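Local coordinates for protein cyclodipeptide synthase, BtCDPS (Bacillus thermoamylovorans, PDB 6ZTU) that probably makes cyclodipeptides by transferring aminoacyl groups, using a Rossmann-like fold related to that of class I aminoacyl-tRNA synthetases, at residues A[124-127]-A[128-132]; A[178-181]-A[182-186]. One frame throughout, in Å; residues are numbered along the deposited sequence.

Contact 1: A[124-127]-A[128-132]; sequences EVYQ and NVIYY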
loop_
_atom_site.group_PDB
_atom_site.type_symbol
_atom_site.label_atom_id
_atom_site.label_comp_id
_atom_site.label_asym_id
_atom_site.label_seq_id
_atom_site.Cartn_x
_atom_site.Cartn_y
_atom_site.Cartn_z
ATOM N N GLU A 124 11.941 12.349 4.602
ATOM C CA GLU A 124 12.871 12.684 3.530
ATOM C C GLU A 124 12.472 12.017 2.221
ATOM O O GLU A 124 12.563 12.634 1.156
ATOM C CB GLU A 124 14.285 12.320 3.952
ATOM C CG GLU A 124 14.725 13.248 5.082
ATOM C CD GLU A 124 16.207 13.210 5.364
ATOM O OE1 GLU A 124 16.811 12.124 5.263
ATOM O OE2 GLU A 124 16.759 14.281 5.695
ATOM N N VAL A 125 11.998 10.774 2.278
ATOM C CA VAL A 125 11.488 10.151 1.053
ATOM C C VAL A 125 10.253 10.891 0.549
ATOM O O VAL A 125 10.106 11.144 -0.656
ATOM C CB VAL A 125 11.203 8.662 1.302
ATOM C CG1 VAL A 125 10.531 8.037 0.076
ATOM C CG2 VAL A 125 12.502 7.944 1.624
ATOM N N TYR A 126 9.338 11.242 1.460
ATOM C CA TYR A 126 8.152 12.015 1.092
ATOM C C TYR A 126 8.534 13.327 0.416
ATOM O O TYR A 126 7.943 13.705 -0.606
ATOM C CB TYR A 126 7.316 12.281 2.352
ATOM C CG TYR A 126 5.942 12.889 2.153
ATOM C CD1 TYR A 126 5.083 12.432 1.172
ATOM C CD2 TYR A 126 5.486 13.875 3.009
ATOM C CE1 TYR A 126 3.828 12.972 1.005
ATOM C CE2 TYR A 126 4.230 14.420 2.861
ATOM C CZ TYR A 126 3.404 13.969 1.855
ATOM O OH TYR A 126 2.143 14.515 1.713
ATOM N N GLN A 127 9.524 14.037 0.977
ATOM C CA GLN A 127 10.002 15.272 0.354
ATOM C C GLN A 127 10.544 15.013 -1.046
ATOM O O GLN A 127 10.344 15.830 -1.952
ATOM C CB GLN A 127 11.089 15.926 1.206
ATOM C CG GLN A 127 10.627 16.452 2.571
ATOM C CD GLN A 127 11.812 16.618 3.532
ATOM O OE1 GLN A 127 12.931 16.906 3.102
ATOM N NE2 GLN A 127 11.571 16.430 4.828
ATOM N N ASN A 128 11.279 13.910 -1.228
ATOM C CA ASN A 128 11.755 13.560 -2.570
ATOM C C ASN A 128 10.593 13.311 -3.519
ATOM O O ASN A 128 10.615 13.750 -4.675
ATOM C CB ASN A 128 12.637 12.312 -2.535
ATOM C CG ASN A 128 14.004 12.578 -1.957
ATOM O OD1 ASN A 128 14.531 13.679 -2.062
ATOM N ND2 ASN A 128 14.594 11.557 -1.345
ATOM N N VAL A 129 9.588 12.570 -3.061
ATOM C CA VAL A 129 8.420 12.279 -3.890
ATOM C C VAL A 129 7.723 13.570 -4.301
ATOM O O VAL A 129 7.343 13.746 -5.463
ATOM C CB VAL A 129 7.473 11.327 -3.133
ATOM C CG1 VAL A 129 6.149 11.212 -3.847
ATOM C CG2 VAL A 129 8.108 9.943 -2.998
ATOM N N ILE A 130 7.544 14.497 -3.359
ATOM C CA ILE A 130 6.857 15.743 -3.683
ATOM C C ILE A 130 7.701 16.593 -4.622
ATOM O O ILE A 130 7.176 17.248 -5.528
ATOM C CB ILE A 130 6.524 16.497 -2.385
ATOM C CG1 ILE A 130 5.391 15.786 -1.657
ATOM C CG2 ILE A 130 6.191 17.955 -2.677
ATOM C CD1 ILE A 130 5.235 16.250 -0.230
ATOM N N TYR A 131 9.018 16.604 -4.416
ATOM C CA TYR A 131 9.906 17.374 -5.278
ATOM C C TYR A 131 9.817 16.892 -6.725
ATOM O O TYR A 131 9.630 17.691 -7.652
ATOM C CB TYR A 131 11.338 17.275 -4.758
ATOM C CG TYR A 131 12.340 17.978 -5.632
ATOM C CD1 TYR A 131 12.623 19.325 -5.447
ATOM C CD2 TYR A 131 12.989 17.305 -6.662
ATOM C CE1 TYR A 131 13.542 19.981 -6.249
ATOM C CE2 TYR A 131 13.909 17.956 -7.468
ATOM C CZ TYR A 131 14.176 19.292 -7.257
ATOM O OH TYR A 131 15.091 19.945 -8.057
ATOM N N TYR A 132 9.926 15.585 -6.940
ATOM C CA TYR A 132 9.870 15.102 -8.317
ATOM C C TYR A 132 8.457 15.140 -8.885
ATOM O O TYR A 132 8.295 15.256 -10.109
ATOM C CB TYR A 132 10.499 13.706 -8.392
ATOM C CG TYR A 132 12.012 13.828 -8.297
ATOM C CD1 TYR A 132 12.749 14.346 -9.360
ATOM C CD2 TYR A 132 12.690 13.509 -7.128
ATOM C CE1 TYR A 132 14.121 14.513 -9.271
ATOM C CE2 TYR A 132 14.069 13.670 -7.035
ATOM C CZ TYR A 132 14.771 14.172 -8.116
ATOM O OH TYR A 132 16.136 14.344 -8.051
#

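Contact 2: A[178-181]-A[182-186]; sequences LAEL and PFFLS. With 0RE ((2S)-hexane-1,2-diol), chain B.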
loop_
_atom_site.group_PDB
_atom_site.type_symbol
_atom_site.label_atom_id
_atom_site.label_comp_id
_atom_site.label_asym_id
_atom_site.label_seq_id
_atom_site.Cartn_x
_atom_site.Cartn_y
_atom_site.Cartn_z
ATOM N N LEU A 178 0.885 10.237 -2.941
ATOM C CA LEU A 178 2.180 10.746 -2.511
ATOM C C LEU A 178 2.467 10.373 -1.062
ATOM O O LEU A 178 3.621 10.097 -0.716
ATOM C CB LEU A 178 2.248 12.263 -2.708
ATOM C CG LEU A 178 2.014 12.723 -4.157
ATOM C CD1 LEU A 178 2.086 14.246 -4.284
ATOM C CD2 LEU A 178 2.989 12.061 -5.131
ATOM N N ALA A 179 1.432 10.339 -0.208
ATOM C CA ALA A 179 1.624 9.991 1.196
ATOM C C ALA A 179 1.941 8.511 1.400
ATOM O O ALA A 179 2.640 8.168 2.365
ATOM C CB ALA A 179 0.374 10.363 2.006
ATOM N N GLU A 180 1.422 7.619 0.544
ATOM C CA GLU A 180 1.695 6.188 0.701
ATOM C C GLU A 180 2.995 5.777 0.021
ATOM O O GLU A 180 3.605 4.775 0.413
ATOM C CB GLU A 180 0.546 5.342 0.134
ATOM C CG GLU A 180 0.379 5.472 -1.390
ATOM C CD GLU A 180 -0.641 4.507 -2.003
ATOM O OE1 GLU A 180 -1.065 3.541 -1.334
ATOM O OE2 GLU A 180 -1.028 4.734 -3.182
ATOM N N LEU A 181 3.421 6.517 -1.000
ATOM C CA LEU A 181 4.587 6.098 -1.778
ATOM C C LEU A 181 5.860 5.868 -0.968
ATOM O O LEU A 181 6.611 4.950 -1.334
ATOM C CB LEU A 181 4.862 7.113 -2.897
ATOM C CG LEU A 181 4.140 6.827 -4.209
ATOM C CD1 LEU A 181 4.452 7.929 -5.208
ATOM C CD2 LEU A 181 4.557 5.461 -4.791
ATOM N N PRO A 182 6.192 6.628 0.090
ATOM C CA PRO A 182 7.449 6.316 0.787
ATOM C C PRO A 182 7.535 4.877 1.266
ATOM O O PRO A 182 8.650 4.353 1.380
ATOM C CB PRO A 182 7.463 7.307 1.963
ATOM C CG PRO A 182 6.666 8.474 1.461
ATOM C CD PRO A 182 5.548 7.831 0.661
ATOM N N PHE A 183 6.402 4.218 1.545
ATOM C CA PHE A 183 6.464 2.820 1.974
ATOM C C PHE A 183 6.732 1.872 0.812
ATOM O O PHE A 183 7.364 0.834 1.018
ATOM C CB PHE A 183 5.182 2.421 2.707
ATOM C CG PHE A 183 5.112 3.003 4.078
ATOM C CD1 PHE A 183 5.758 2.367 5.129
ATOM C CD2 PHE A 183 4.491 4.219 4.304
ATOM C CE1 PHE A 183 5.747 2.921 6.394
ATOM C CE2 PHE A 183 4.476 4.763 5.572
ATOM C CZ PHE A 183 5.112 4.114 6.601
ATOM N N PHE A 184 6.277 2.214 -0.403
ATOM C CA PHE A 184 6.666 1.461 -1.595
ATOM C C PHE A 184 8.163 1.569 -1.846
ATOM O O PHE A 184 8.787 0.630 -2.354
ATOM C CB PHE A 184 5.953 1.997 -2.845
ATOM C CG PHE A 184 4.461 1.760 -2.904
ATOM C CD1 PHE A 184 3.592 2.371 -2.009
ATOM C CD2 PHE A 184 3.919 0.982 -3.932
ATOM C CE1 PHE A 184 2.218 2.177 -2.116
ATOM C CE2 PHE A 184 2.540 0.790 -4.046
ATOM C CZ PHE A 184 1.690 1.394 -3.134
ATOM N N LEU A 185 8.741 2.744 -1.583
ATOM C CA LEU A 185 10.122 3.030 -1.938
ATOM C C LEU A 185 11.105 2.591 -0.864
ATOM O O LEU A 185 12.213 2.139 -1.184
ATOM C CB LEU A 185 10.308 4.530 -2.186
ATOM C CG LEU A 185 9.486 5.120 -3.330
ATOM C CD1 LEU A 185 9.567 6.637 -3.304
ATOM C CD2 LEU A 185 9.999 4.553 -4.650
ATOM N N SER A 186 10.705 2.703 0.410
ATOM C CA SER A 186 11.660 2.545 1.505
ATOM C C SER A 186 11.009 2.031 2.789
ATOM O O SER A 186 11.449 2.397 3.884
ATOM C CB SER A 186 12.362 3.882 1.807
ATOM O OG SER A 186 12.994 4.424 0.646
HETATM O O01 0RE B . -1.808 0.974 -2.327
HETATM C C02 0RE B . -2.198 -0.312 -1.965
HETATM C C03 0RE B . -1.257 -0.818 -0.877
HETATM O O04 0RE B . -0.060 -1.256 -1.460
HETATM C C05 0RE B . -0.995 0.315 0.107
HETATM C C06 0RE B . -2.307 0.757 0.753
HETATM C C07 0RE B . -2.025 1.982 1.615
HETATM C C08 0RE B . -2.240 1.555 3.056
#

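Contact 1: A[124-127]-A[128-132]
One face of the Tyr126 ring is met almost dead centre by the terminal methyl of Ile130, with CD1 3.6 Å from the ring centroid and 13° off the normal. This is a CH-pi contact between residues one helical turn apart, and CD1 lies within 4.2 Å of all six ring carbons. Two torsions make it possible. Tyr126 has CG anti to its own nitrogen (chi1 -171°), while Ile130 turns CG1 to lie beside the backbone N (chi1 -73°) and stretches CD1 out from there under the ring. A tyrosine suits this partly exposed position because its ring offers an apolar face while the phenol oxygen stays at the far end. Further along, CD2 of Tyr131 sits over one face of the Tyr132 ring, 3.7 Å above its plane, and Tyr132 CD2 in turn lies at the edge of the Tyr131 ring, in its plane. Tyr131 is exposed, whereas Tyr132 leans on Tyr216 and Ile217.

On another side of the helix, Val125 and Val129 stand above one another, CG1 of the first 4.4 Å from CG2 of the second. Their short branched side chains fit a face applied to helix 167-191, where Val125 rests on Pro182 and Val129 on Leu178 and Leu185. Glu124 OE1 makes a salt bridge with Lys120.

The backbone holds these rows in place. Val129 N binds Val125 O at 2.8 Å and Ile130 N binds Tyr126 O at 2.9 Å, with equivalent bonds from Asn128 to Glu124 and from Tyr131 to Gln127. Such i to i+4 bonding, with apolar pairs at the same spacing, is the pattern of an amphipathic alpha-helix, here helix 120-135 on the surface of the synthase.

Contact 2: A[178-181]-A[182-186]
A proline kink in the long buried helix 167-191 carries two residues of the diol-binding pocket, Glu180 and Phe184, one turn apart. Pro182 has no N-H to give, and its CD takes up the space where a donor would be, 3.3 Å from Leu178 O. The next amide does not bond back to the turn before either: Phe183 N reaches Glu180 O instead, at 3.1 Å, from above the carbonyl plane and with a C=O...N angle of only 136°. Regular i to i+4 bonding resumes with Leu185 N, whose bond to Leu181 O is 3.1 Å long. Proline suits the bend because it has no N-H to bond and its CD pushes against the preceding turn; its own ring lies against Tyr122 and Val125 of helix 120-135.

Around the kink the Phe184 ring is hemmed in by different groups. Leu181 CD2 comes over one face, 4.2 Å from Phe184 CG, a soft apolar contact fitting a buried leucine. The carbonyl oxygen of Glu180 instead approaches the ring edge, 3.4 Å from Phe184 CD1, where the partly positive ring hydrogens can meet it favourably. Glu180 itself folds CG between its backbone N and carbonyl carbon (chi1 66°), then runs extended, carrying the carboxylate beside CE1 of the ring with the two planes 73° apart. Hydroxyl O01 of the bound (2S)-hexane-1,2-diol donates a hydrogen bond of 2.9 Å to Glu180 OE1. The same O01 sits at the edge of the Phe184 ring, in its plane, 3.6 Å from Phe184 CZ, while O04 stands obliquely to the ring at the same distance from CZ.

Both contacts link successive turns of one helix, yet they occupy different depths of the fold. Contact 1, on helix 120-135, lies at the surface with one apolar side turned inward; contact 2, on helix 167-191, is wholly buried and contributes two residues to the ligand pocket. Their centres are 9 Å apart and the helices pack directly: Val129 CG1 meets Leu178 CD2 at 3.5 Å, and Val125 CG1 meets Pro182 CA at 3.6 Å. Contact 1 has unbroken backbone bonding and a methyl resting on an aromatic face, whereas contact 2 interrupts its bonding with proline and sets a carboxylate and an aromatic ring against the diol.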